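Local coordinates for protein glycosyl hydrolase (Streptomyces cattleya, PDB 7LR7) that probably hydrolyses glycosidic bonds during N-glycan breakdown, as a family 5 (subfamily 18) glycoside hydrolase whose pocket binds N-acetylglucosamine, at residues R116-D121 with D164-T169; E153-S158 with H195-A200; A200-D205 with A247-L252; T221-W226 with V264-V269. All blocks are in the same frame, centred on the assembly; numbering follows the deposited sequence.

Four contacts follow the chain round a (beta/alpha)8 barrel. Interaction 1 closes the loop from 116-121 to 164-169, joining two segments that precede helices 122-139 and 170-187. Interaction 2 starts inside that loop, at 153-158 just past strand 145-152, and ends beyond it at 195-200, so the two cross; they touch where Asp-166 N meets Phe-157 O. Interaction 3 starts at Ala-200, which it shares with interaction 2, and sets helix 200-203 against helix 240-254. Interaction 4 crosses it, pairing strands 221-225 and 264-269. Interactions 2 and 4 meet at the bound sugar, about 12 Å apart between centres, while interaction 1 lies farther out.

Interaction 1 of 4, residues R116-D121 with D164-T169; sequences RNLFTD and DPDRVT
Asp-166 and Asn-117 carry the polar part of this contact, their carboxylate and amide stacked with planes 23° apart, the two side chains running antiparallel alongside each other. Two hydrogen bonds cross. Leu-118 N reaches Asp-166 OD2 at 2.9 Å, approaching from above the carboxylate plane, and Asn-117 ND2 gives a somewhat bent bond (144°) to Arg-167 O at 3.0 Å. A water bridges the same OD2 and Arg-116 O, while Asp-166 OD1 pairs with Arg-115. With CG anti to the backbone N (chi1 -174°), Asn-117 turns OD1 back onto its own chain, where it accepts from Phe-119 N at 2.7 Å and forms an Asx turn. The apolar contacts gather round Val-168, whose CG1 meets Phe-119 CB at 3.4 Å and Thr-120 CG2 at 3.6 Å. Asp-166 O lies at the edge of the Phe-119 ring, 3.4 Å from CE2, and Trp-176 meets that ring edge-to-face. The contact joins two loops on the approach to barrel helices 122-139 and 170-187. Because Asn-117 spends OD1 on its own turn and ND2 on Arg-167, one amide both shapes the first loop and ties it to the second.

Interaction 2 of 4, residues E153-S158 with H195-A200; sequences EINQFS and HAEYDA. With NAG (2-acetamido-2-deoxy-beta-D-glucopyranose), chain B.
Asn-155 faces Tyr-198 with its whole amide, and here the packing is tight. OD1 accepts from Tyr-198 N at 3.0 Å, the donor lying off the amide plane, and ND2 gives to Tyr-198 O at 3.3 Å from above that carbonyl's plane; His-207 also bonds ND2. CG sits between the backbone N and the carbonyl carbon (chi1 65°), folding the amide over this backbone. Close by, Glu-197, bent at chi2, lets OE2 take Asn-155 N at 3.0 Å nearly head-on, while OE1 accepts from His-195 ND1 at 2.7 Å. Shortening Asn-155 to an alanine is likely to leave Tyr-198 N and O without these mates and open a gap beside Glu-197. Glu-153 N bonds Ala-196 O at 2.9 Å, joining the C-terminal ends of neighbouring parallel strands 145-152 and 194-196, the end where (beta/alpha)8 barrels carry their active sites. The sugar side is looser. Tyr-198 is partly exposed, its CB 3.7 Å from Glu-153 CD; the two side chains cross at about a right angle, with ring and carboxylate planes 35° apart. Extended beyond CG, Glu-153 brings OE1 to NAG O4 at 2.4 Å, a hydrogen bond so short that its exact length is doubtful. Gln-156, also lining the pocket, bonds Trp-113 of the second subunit through OE1.

Interaction 3 of 4, residues A200-D205 with A247-L252; sequences AAWYLD and AYLVEL
Trp-202 and Leu-252 make the first of two apolar groups. Their side chains run past each other in opposite directions, and Leu-252 CD2 comes within 4.0 Å of Trp-202 CD1 and 4.1 Å of Trp-202 CB. Leu-252 holds CG anti to its backbone N (chi1 179°), which carries the isobutyl group out from its helix to the pyrrole side of the indole. Leu-249 CD2 adds a looser touch on Trp-202 CD2 at 4.5 Å. The six-membered part of the indole reaches inward to the backbone of Ala-222 and the side chain of Val-223.

These residues lie outside the barrel strands: helix 200-203 follows strand 194-196, and helix 240-254 is the connecting helix of the right-handed beta-alpha-beta crossover from strand 221-225 to strand 264-269 in the (beta/alpha)8 fold.

Aromatic contacts form the second group. Tyr-203 brings its hydroxyl end up to both Tyr-248 and Leu-249. Its OH lies in the plane of the Tyr-248 ring, at the edge, 3.5 Å from Tyr-248 CE2, and is 3.9 Å from Leu-249 CD2. The edge of the Tyr-203 ring meets Leu-252 CD2, with CE1 at 4.3 Å. No hydrogen bond joins the two segments; across the contact Tyr-203 OH meets carbon. The hydroxyl of Tyr-248 instead bonds Cys-376 O, and its ring takes edge-to-face contacts with Phe-383 and Phe-386. Phe-383 also touches Tyr-203, so helix 381-392 packs against both tyrosines.

Interaction 4 of 4, residues T221-W226 with V264-V269; sequences TAVHSW and VWLQEV. With NAG (2-acetamido-2-deoxy-beta-D-glucopyranose), chain B.
Trp-226 and Glu-268 meet beside the bound sugar. Trp-226 NE1 donates in its ring plane to Glu-268 OE1 at 2.9 Å, the oxygen being met almost end-on, and Trp-226 CD1 lies 3.1 Å from NAG O6. Behind them, Glu-268 lies across a face of the His-224 ring: its CG stands 3.5 Å from the ring centroid, a CH-pi contact, and carboxylate and imidazole are stacked, 17° apart. The ring is held at both nitrogens. NE2 donates to a lone pair of Gln-267 OE1 at 2.9 Å in a nearly straight bond (178°), and ND1 is hydrogen-bonded to Glu-153 OE2. Farther out, Thr-149 bonds Gln-267 NE2, and Arg-54 forms a salt bridge with Glu-268 OE2. Parallel strands 221-225 and 264-269 position all this, with Ser-225 N bonded to Glu-268 O at 2.8 Å; a beta bulge after Val-223 pairs His-224 with Glu-268. A leucine in place of His-224 would probably leave Gln-267 OE1 and Glu-153 OE2 without this partner and Glu-268 without the ring it stacks on. As in family 5 relatives, glutamates end the fourth and seventh barrel strands; the imidazole, bonded to Glu-153 and stacked on Glu-268, probably contributes to setting the spacing between these two carboxylates.

Interaction 1 of 4, residues R116-D121 with D164-T169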
# COMPACT_ATOMS: atom_id res chain seq x y z
N ARG A 116 10.79 2.78 6.82
CA ARG A 116 12.23 2.83 6.56
C ARG A 116 12.46 3.78 5.39
O ARG A 116 11.87 3.58 4.32
CB ARG A 116 12.79 1.43 6.26
CG ARG A 116 12.87 0.51 7.49
CD ARG A 116 13.29 -0.92 7.11
NE ARG A 116 12.22 -1.65 6.43
CZ ARG A 116 12.30 -2.94 6.10
NH1 ARG A 116 13.39 -3.63 6.40
NH2 ARG A 116 11.28 -3.55 5.50
N ASN A 117 13.30 4.79 5.61
CA ASN A 117 13.46 5.89 4.67
C ASN A 117 13.78 5.37 3.28
O ASN A 117 14.73 4.60 3.08
CB ASN A 117 14.57 6.84 5.14
CG ASN A 117 14.70 8.10 4.26
OD1 ASN A 117 15.05 8.04 3.07
ND2 ASN A 117 14.47 9.25 4.88
N LEU A 118 13.00 5.85 2.31
CA LEU A 118 13.05 5.37 0.94
C LEU A 118 14.41 5.60 0.30
O LEU A 118 14.81 4.84 -0.58
CB LEU A 118 11.97 6.09 0.13
CG LEU A 118 11.02 5.38 -0.82
CD1 LEU A 118 10.48 4.10 -0.24
CD2 LEU A 118 9.91 6.36 -1.15
N PHE A 119 15.11 6.63 0.72
CA PHE A 119 16.36 7.02 0.07
C PHE A 119 17.60 6.61 0.85
O PHE A 119 18.68 6.59 0.27
CB PHE A 119 16.38 8.53 -0.15
CG PHE A 119 15.17 9.06 -0.86
CD1 PHE A 119 14.98 8.83 -2.21
CD2 PHE A 119 14.21 9.78 -0.16
CE1 PHE A 119 13.85 9.32 -2.87
CE2 PHE A 119 13.08 10.28 -0.81
CZ PHE A 119 12.91 10.05 -2.18
N THR A 120 17.47 6.27 2.13
CA THR A 120 18.66 6.05 2.96
C THR A 120 18.69 4.72 3.69
O THR A 120 19.77 4.33 4.14
CB THR A 120 18.83 7.16 4.00
OG1 THR A 120 17.74 7.12 4.94
CG2 THR A 120 18.85 8.54 3.35
N ASP A 121 17.57 4.02 3.83
CA ASP A 121 17.61 2.79 4.61
C ASP A 121 18.31 1.69 3.81
O ASP A 121 17.91 1.42 2.67
CB ASP A 121 16.23 2.31 5.03
CG ASP A 121 16.30 1.03 5.82
OD1 ASP A 121 16.51 1.12 7.04
OD2 ASP A 121 16.21 -0.07 5.23
N ASP A 164 4.07 13.57 4.45
CA ASP A 164 4.82 12.64 5.29
C ASP A 164 6.14 12.29 4.61
O ASP A 164 6.38 11.12 4.27
CB ASP A 164 3.99 11.37 5.53
CG ASP A 164 4.61 10.44 6.56
OD1 ASP A 164 5.54 10.86 7.29
OD2 ASP A 164 4.18 9.27 6.61
N PRO A 165 7.03 13.25 4.40
CA PRO A 165 8.16 13.02 3.50
C PRO A 165 9.21 12.10 4.12
O PRO A 165 9.30 11.94 5.34
CB PRO A 165 8.72 14.43 3.27
CG PRO A 165 8.36 15.19 4.52
CD PRO A 165 7.04 14.61 4.98
N ASP A 166 9.98 11.47 3.24
CA ASP A 166 11.22 10.78 3.59
C ASP A 166 12.34 11.77 3.30
O ASP A 166 12.81 11.90 2.16
CB ASP A 166 11.37 9.48 2.79
CG ASP A 166 10.68 8.30 3.46
OD1 ASP A 166 10.29 8.45 4.62
OD2 ASP A 166 10.53 7.22 2.86
N ARG A 167 12.77 12.50 4.33
CA ARG A 167 13.70 13.61 4.13
C ARG A 167 15.12 13.11 3.89
O ARG A 167 15.53 12.06 4.40
CB ARG A 167 13.65 14.56 5.32
CG ARG A 167 12.25 15.12 5.57
CD ARG A 167 12.26 16.45 6.32
NE ARG A 167 10.90 16.92 6.58
CZ ARG A 167 10.13 16.46 7.56
NH1 ARG A 167 10.58 15.53 8.39
NH2 ARG A 167 8.90 16.94 7.72
N VAL A 168 15.85 13.86 3.06
CA VAL A 168 17.22 13.53 2.66
C VAL A 168 17.95 14.82 2.33
O VAL A 168 17.35 15.80 1.90
CB VAL A 168 17.26 12.59 1.44
CG1 VAL A 168 17.04 11.21 1.86
CG2 VAL A 168 16.21 13.04 0.37
N THR A 169 19.27 14.81 2.56
CA THR A 169 20.15 15.86 2.07
C THR A 169 20.40 15.68 0.58
O THR A 169 20.24 14.58 0.03
CB THR A 169 21.49 15.82 2.80
OG1 THR A 169 22.22 14.67 2.36
CG2 THR A 169 21.30 15.76 4.32
O HOH W 1 9.53 5.30 4.02

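Interaction 2 of 4, residues E153-S158 with H195-A200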
# COMPACT_ATOMS: atom_id res chain seq x y z
N GLU A 153 8.98 10.81 -10.78
CA GLU A 153 8.92 11.97 -9.88
C GLU A 153 9.09 11.54 -8.43
O GLU A 153 8.37 11.99 -7.53
CB GLU A 153 7.60 12.75 -10.08
CG GLU A 153 7.26 12.97 -11.55
CD GLU A 153 5.97 13.77 -11.78
OE1 GLU A 153 5.17 13.91 -10.83
OE2 GLU A 153 5.76 14.24 -12.93
N ILE A 154 10.06 10.65 -8.20
CA ILE A 154 10.26 10.09 -6.87
C ILE A 154 10.70 11.18 -5.90
O ILE A 154 10.55 11.02 -4.68
CB ILE A 154 11.29 8.94 -6.94
CG1 ILE A 154 11.38 8.18 -5.61
CG2 ILE A 154 12.67 9.49 -7.37
CD1 ILE A 154 10.38 7.04 -5.46
N ASN A 155 11.20 12.32 -6.40
CA ASN A 155 11.57 13.42 -5.52
C ASN A 155 10.38 13.97 -4.74
O ASN A 155 10.58 14.62 -3.70
CB ASN A 155 12.25 14.53 -6.33
CG ASN A 155 11.31 15.19 -7.34
OD1 ASN A 155 10.51 14.52 -8.01
ND2 ASN A 155 11.43 16.52 -7.47
N GLN A 156 9.14 13.73 -5.20
CA GLN A 156 7.99 14.21 -4.45
C GLN A 156 7.92 13.60 -3.04
O GLN A 156 7.25 14.16 -2.17
CB GLN A 156 6.69 13.92 -5.22
CG GLN A 156 6.23 12.47 -5.18
CD GLN A 156 5.11 12.20 -4.17
OE1 GLN A 156 4.19 12.99 -4.02
NE2 GLN A 156 5.18 11.04 -3.51
N PHE A 157 8.60 12.49 -2.80
CA PHE A 157 8.63 11.90 -1.47
C PHE A 157 9.62 12.59 -0.53
O PHE A 157 9.60 12.30 0.68
CB PHE A 157 8.98 10.42 -1.53
CG PHE A 157 7.89 9.56 -2.08
CD1 PHE A 157 6.80 9.21 -1.29
CD2 PHE A 157 7.97 9.08 -3.38
CE1 PHE A 157 5.78 8.41 -1.79
CE2 PHE A 157 6.96 8.26 -3.89
CZ PHE A 157 5.86 7.93 -3.10
N SER A 158 10.48 13.48 -1.04
CA SER A 158 11.67 13.89 -0.31
C SER A 158 11.48 15.13 0.55
O SER A 158 12.37 15.46 1.34
CB SER A 158 12.83 14.15 -1.29
OG SER A 158 12.55 15.24 -2.18
N HIS A 195 16.80 9.14 -14.53
CA HIS A 195 15.80 9.43 -13.49
C HIS A 195 15.03 10.68 -13.89
O HIS A 195 15.50 11.50 -14.70
CB HIS A 195 16.44 9.63 -12.12
CG HIS A 195 17.26 10.87 -12.03
ND1 HIS A 195 16.78 12.05 -11.48
CD2 HIS A 195 18.54 11.13 -12.43
CE1 HIS A 195 17.73 12.97 -11.53
NE2 HIS A 195 18.80 12.44 -12.10
N ALA A 196 13.84 10.85 -13.32
CA ALA A 196 12.94 11.93 -13.72
C ALA A 196 12.30 12.55 -12.49
O ALA A 196 11.50 11.89 -11.81
CB ALA A 196 11.86 11.41 -14.67
N GLU A 197 12.60 13.82 -12.23
CA GLU A 197 12.10 14.53 -11.06
C GLU A 197 11.08 15.58 -11.48
O GLU A 197 11.22 16.20 -12.53
CB GLU A 197 13.27 15.15 -10.28
CG GLU A 197 14.46 14.15 -10.04
CD GLU A 197 14.00 12.78 -9.52
OE1 GLU A 197 14.64 11.75 -9.85
OE2 GLU A 197 13.01 12.74 -8.77
N TYR A 198 10.05 15.79 -10.67
CA TYR A 198 9.09 16.83 -11.02
C TYR A 198 9.70 18.20 -10.72
O TYR A 198 10.78 18.31 -10.13
CB TYR A 198 7.75 16.61 -10.31
CG TYR A 198 7.56 17.28 -8.97
CD1 TYR A 198 6.78 18.42 -8.85
CD2 TYR A 198 8.11 16.75 -7.80
CE1 TYR A 198 6.56 19.04 -7.62
CE2 TYR A 198 7.90 17.36 -6.55
CZ TYR A 198 7.12 18.51 -6.48
OH TYR A 198 6.90 19.15 -5.28
N ASP A 199 9.00 19.27 -11.14
CA ASP A 199 9.65 20.58 -11.31
C ASP A 199 10.06 21.25 -10.01
O ASP A 199 10.75 22.28 -10.08
CB ASP A 199 8.77 21.52 -12.14
CG ASP A 199 7.43 21.86 -11.47
OD1 ASP A 199 7.26 21.73 -10.24
OD2 ASP A 199 6.53 22.29 -12.23
N ALA A 200 9.70 20.71 -8.84
CA ALA A 200 10.29 21.22 -7.61
C ALA A 200 11.81 21.16 -7.66
O ALA A 200 12.49 21.94 -6.98
CB ALA A 200 9.79 20.44 -6.41
C1 NAG B . 2.58 17.60 -8.79
C2 NAG B . 1.60 16.49 -8.38
C3 NAG B . 1.97 15.15 -9.04
C4 NAG B . 2.25 15.32 -10.53
C5 NAG B . 3.24 16.46 -10.73
C6 NAG B . 3.54 16.75 -12.18
C7 NAG B . 0.46 16.20 -6.22
C8 NAG B . 0.64 16.12 -4.75
N2 NAG B . 1.58 16.36 -6.93
O1 NAG B . 2.12 18.82 -8.30
O3 NAG B . 0.89 14.23 -8.87
O4 NAG B . 2.80 14.12 -11.08
O5 NAG B . 2.68 17.66 -10.18
O6 NAG B . 4.49 17.80 -12.29
O7 NAG B . -0.64 16.13 -6.75

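Interaction 3 of 4, residues A200-D205 with A247-L252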
# COMPACT_ATOMS: atom_id res chain seq x y z
N ALA A 200 9.70 20.71 -8.84
CA ALA A 200 10.29 21.22 -7.61
C ALA A 200 11.81 21.16 -7.66
O ALA A 200 12.49 21.94 -6.98
CB ALA A 200 9.79 20.44 -6.41
N ALA A 201 12.37 20.25 -8.46
CA ALA A 201 13.82 20.16 -8.53
C ALA A 201 14.44 21.44 -9.08
O ALA A 201 15.58 21.77 -8.75
CB ALA A 201 14.22 18.94 -9.37
N TRP A 202 13.69 22.20 -9.89
CA TRP A 202 14.17 23.45 -10.46
C TRP A 202 13.56 24.69 -9.81
O TRP A 202 14.11 25.78 -9.97
CB TRP A 202 13.87 23.50 -11.97
CG TRP A 202 14.70 22.54 -12.80
CD1 TRP A 202 15.90 22.79 -13.39
CD2 TRP A 202 14.37 21.18 -13.12
NE1 TRP A 202 16.35 21.67 -14.05
CE2 TRP A 202 15.43 20.67 -13.90
CE3 TRP A 202 13.30 20.34 -12.81
CZ2 TRP A 202 15.43 19.36 -14.39
CZ3 TRP A 202 13.30 19.03 -13.29
CH2 TRP A 202 14.37 18.55 -14.07
N TYR A 203 12.45 24.54 -9.08
CA TYR A 203 11.61 25.66 -8.68
C TYR A 203 11.54 25.91 -7.18
O TYR A 203 11.20 27.03 -6.78
CB TYR A 203 10.18 25.46 -9.18
CG TYR A 203 9.98 25.62 -10.67
CD1 TYR A 203 11.03 25.99 -11.51
CD2 TYR A 203 8.73 25.40 -11.24
CE1 TYR A 203 10.83 26.14 -12.88
CE2 TYR A 203 8.53 25.53 -12.60
CZ TYR A 203 9.57 25.91 -13.42
OH TYR A 203 9.35 26.07 -14.78
N LEU A 204 11.81 24.91 -6.35
CA LEU A 204 11.55 24.98 -4.91
C LEU A 204 12.87 25.11 -4.17
O LEU A 204 13.73 24.24 -4.28
CB LEU A 204 10.81 23.74 -4.44
CG LEU A 204 9.42 23.83 -3.81
CD1 LEU A 204 9.00 22.44 -3.31
CD2 LEU A 204 9.40 24.84 -2.69
N ASP A 205 13.03 26.20 -3.41
CA ASP A 205 14.26 26.42 -2.66
C ASP A 205 14.44 25.31 -1.63
O ASP A 205 13.50 24.93 -0.94
CB ASP A 205 14.23 27.79 -1.99
CG ASP A 205 14.12 28.93 -2.98
OD1 ASP A 205 14.61 28.79 -4.13
OD2 ASP A 205 13.54 29.98 -2.63
N ALA A 247 9.43 24.49 -23.46
CA ALA A 247 10.69 24.96 -24.01
C ALA A 247 11.56 25.57 -22.92
O ALA A 247 12.78 25.36 -22.89
CB ALA A 247 10.43 25.98 -25.12
N TYR A 248 10.95 26.29 -21.97
CA TYR A 248 11.72 26.95 -20.93
C TYR A 248 12.40 25.92 -20.03
O TYR A 248 13.60 26.02 -19.74
CB TYR A 248 10.83 27.88 -20.11
CG TYR A 248 11.44 28.33 -18.80
CD1 TYR A 248 12.53 29.21 -18.77
CD2 TYR A 248 10.93 27.88 -17.59
CE1 TYR A 248 13.07 29.64 -17.57
CE2 TYR A 248 11.47 28.29 -16.39
CZ TYR A 248 12.53 29.16 -16.38
OH TYR A 248 13.04 29.55 -15.18
N LEU A 249 11.64 24.91 -19.59
CA LEU A 249 12.21 23.84 -18.79
C LEU A 249 13.36 23.15 -19.51
O LEU A 249 14.37 22.79 -18.89
CB LEU A 249 11.14 22.81 -18.43
CG LEU A 249 10.45 23.03 -17.10
CD1 LEU A 249 9.40 21.94 -16.89
CD2 LEU A 249 11.48 23.04 -15.98
N VAL A 250 13.22 22.95 -20.82
CA VAL A 250 14.29 22.35 -21.61
C VAL A 250 15.56 23.20 -21.53
O VAL A 250 16.63 22.71 -21.15
CB VAL A 250 13.84 22.15 -23.07
CG1 VAL A 250 15.04 22.01 -23.98
CG2 VAL A 250 12.97 20.93 -23.16
N GLU A 251 15.44 24.49 -21.86
CA GLU A 251 16.62 25.35 -21.90
C GLU A 251 17.18 25.64 -20.52
O GLU A 251 18.40 25.78 -20.37
CB GLU A 251 16.29 26.67 -22.60
CG GLU A 251 15.95 26.48 -24.07
CD GLU A 251 17.05 25.77 -24.83
OE1 GLU A 251 18.19 26.28 -24.80
OE2 GLU A 251 16.80 24.72 -25.44
N LEU A 252 16.31 25.76 -19.51
CA LEU A 252 16.77 25.92 -18.13
C LEU A 252 17.61 24.72 -17.71
O LEU A 252 18.71 24.89 -17.16
CB LEU A 252 15.59 26.08 -17.17
CG LEU A 252 15.94 26.24 -15.69
CD1 LEU A 252 16.76 27.50 -15.48
CD2 LEU A 252 14.68 26.31 -14.85

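Interaction 4 of 4, residues T221-W226 with V264-V269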
# COMPACT_ATOMS: atom_id res chain seq x y z
N THR A 221 18.70 14.29 -19.36
CA THR A 221 17.88 15.04 -18.43
C THR A 221 16.43 14.84 -18.79
O THR A 221 16.04 15.03 -19.95
CB THR A 221 18.23 16.52 -18.47
OG1 THR A 221 19.66 16.67 -18.40
CG2 THR A 221 17.55 17.24 -17.29
N ALA A 222 15.62 14.48 -17.80
CA ALA A 222 14.17 14.33 -17.99
C ALA A 222 13.44 15.49 -17.33
O ALA A 222 13.73 15.82 -16.17
CB ALA A 222 13.69 13.00 -17.40
N VAL A 223 12.50 16.09 -18.05
CA VAL A 223 11.69 17.18 -17.51
C VAL A 223 10.21 16.86 -17.72
O VAL A 223 9.83 16.26 -18.74
CB VAL A 223 12.06 18.54 -18.15
CG1 VAL A 223 13.53 18.88 -17.84
CG2 VAL A 223 11.81 18.53 -19.63
N HIS A 224 9.38 17.24 -16.75
CA HIS A 224 7.93 17.07 -16.81
C HIS A 224 7.30 18.46 -16.77
O HIS A 224 7.40 19.16 -15.76
CB HIS A 224 7.41 16.21 -15.65
CG HIS A 224 7.88 14.78 -15.67
ND1 HIS A 224 7.47 13.85 -14.74
CD2 HIS A 224 8.73 14.13 -16.50
CE1 HIS A 224 8.04 12.69 -15.00
NE2 HIS A 224 8.81 12.82 -16.06
N SER A 225 6.63 18.86 -17.85
CA SER A 225 6.16 20.23 -18.01
C SER A 225 4.65 20.29 -17.77
O SER A 225 3.88 19.77 -18.58
CB SER A 225 6.50 20.76 -19.40
OG SER A 225 6.10 22.10 -19.50
N TRP A 226 4.24 20.97 -16.70
CA TRP A 226 2.84 21.02 -16.26
C TRP A 226 2.42 22.45 -15.94
O TRP A 226 2.79 22.99 -14.90
CB TRP A 226 2.63 20.10 -15.06
CG TRP A 226 2.66 18.69 -15.49
CD1 TRP A 226 3.66 17.78 -15.27
CD2 TRP A 226 1.68 18.03 -16.29
NE1 TRP A 226 3.33 16.57 -15.84
CE2 TRP A 226 2.12 16.70 -16.48
CE3 TRP A 226 0.46 18.42 -16.84
CZ2 TRP A 226 1.39 15.77 -17.21
CZ3 TRP A 226 -0.26 17.51 -17.58
CH2 TRP A 226 0.20 16.19 -17.75
N VAL A 264 17.91 16.57 -23.77
CA VAL A 264 16.87 16.75 -22.78
C VAL A 264 15.63 16.03 -23.27
O VAL A 264 15.23 16.20 -24.43
CB VAL A 264 16.58 18.24 -22.50
CG1 VAL A 264 15.54 18.37 -21.39
CG2 VAL A 264 17.88 18.98 -22.14
N TRP A 265 15.02 15.24 -22.41
CA TRP A 265 13.81 14.50 -22.74
C TRP A 265 12.61 15.20 -22.10
O TRP A 265 12.53 15.30 -20.87
CB TRP A 265 13.93 13.05 -22.26
CG TRP A 265 12.78 12.14 -22.68
CD1 TRP A 265 11.64 12.49 -23.40
CD2 TRP A 265 12.65 10.74 -22.40
NE1 TRP A 265 10.84 11.39 -23.58
CE2 TRP A 265 11.43 10.30 -22.97
CE3 TRP A 265 13.44 9.81 -21.71
CZ2 TRP A 265 10.99 8.98 -22.88
CZ3 TRP A 265 13.01 8.50 -21.62
CH2 TRP A 265 11.80 8.09 -22.20
N LEU A 266 11.69 15.70 -22.93
CA LEU A 266 10.40 16.20 -22.43
C LEU A 266 9.53 14.98 -22.18
O LEU A 266 8.68 14.59 -23.00
CB LEU A 266 9.76 17.19 -23.40
CG LEU A 266 8.42 17.78 -22.94
CD1 LEU A 266 8.57 18.42 -21.58
CD2 LEU A 266 7.82 18.80 -23.96
N GLN A 267 9.76 14.34 -21.04
CA GLN A 267 9.15 13.04 -20.78
C GLN A 267 7.67 13.14 -20.43
O GLN A 267 6.93 12.18 -20.64
CB GLN A 267 9.90 12.33 -19.65
CG GLN A 267 9.75 10.82 -19.63
CD GLN A 267 10.48 10.21 -18.46
OE1 GLN A 267 10.38 10.72 -17.35
NE2 GLN A 267 11.25 9.15 -18.70
N GLU A 268 7.22 14.27 -19.88
CA GLU A 268 5.80 14.48 -19.64
C GLU A 268 5.43 15.87 -20.12
O GLU A 268 6.11 16.84 -19.79
CB GLU A 268 5.43 14.34 -18.16
CG GLU A 268 5.44 12.92 -17.66
CD GLU A 268 4.94 12.82 -16.25
OE1 GLU A 268 4.38 13.83 -15.74
OE2 GLU A 268 5.12 11.74 -15.66
N VAL A 269 4.36 15.95 -20.88
CA VAL A 269 3.73 17.23 -21.20
C VAL A 269 2.28 16.92 -21.52
O VAL A 269 1.98 15.94 -22.21
CB VAL A 269 4.45 17.94 -22.37
CG1 VAL A 269 4.55 17.01 -23.58
CG2 VAL A 269 3.77 19.24 -22.73
C1 NAG B . 2.58 17.60 -8.79
C2 NAG B . 1.60 16.49 -8.38
C3 NAG B . 1.97 15.15 -9.04
C4 NAG B . 2.25 15.32 -10.53
C5 NAG B . 3.24 16.46 -10.73
C6 NAG B . 3.54 16.75 -12.18
C7 NAG B . 0.46 16.20 -6.22
C8 NAG B . 0.64 16.12 -4.75
N2 NAG B . 1.58 16.36 -6.93
O1 NAG B . 2.12 18.82 -8.30
O3 NAG B . 0.89 14.23 -8.87
O4 NAG B . 2.80 14.12 -11.08
O5 NAG B . 2.68 17.66 -10.18
O6 NAG B . 4.49 17.80 -12.29
O7 NAG B . -0.64 16.13 -6.75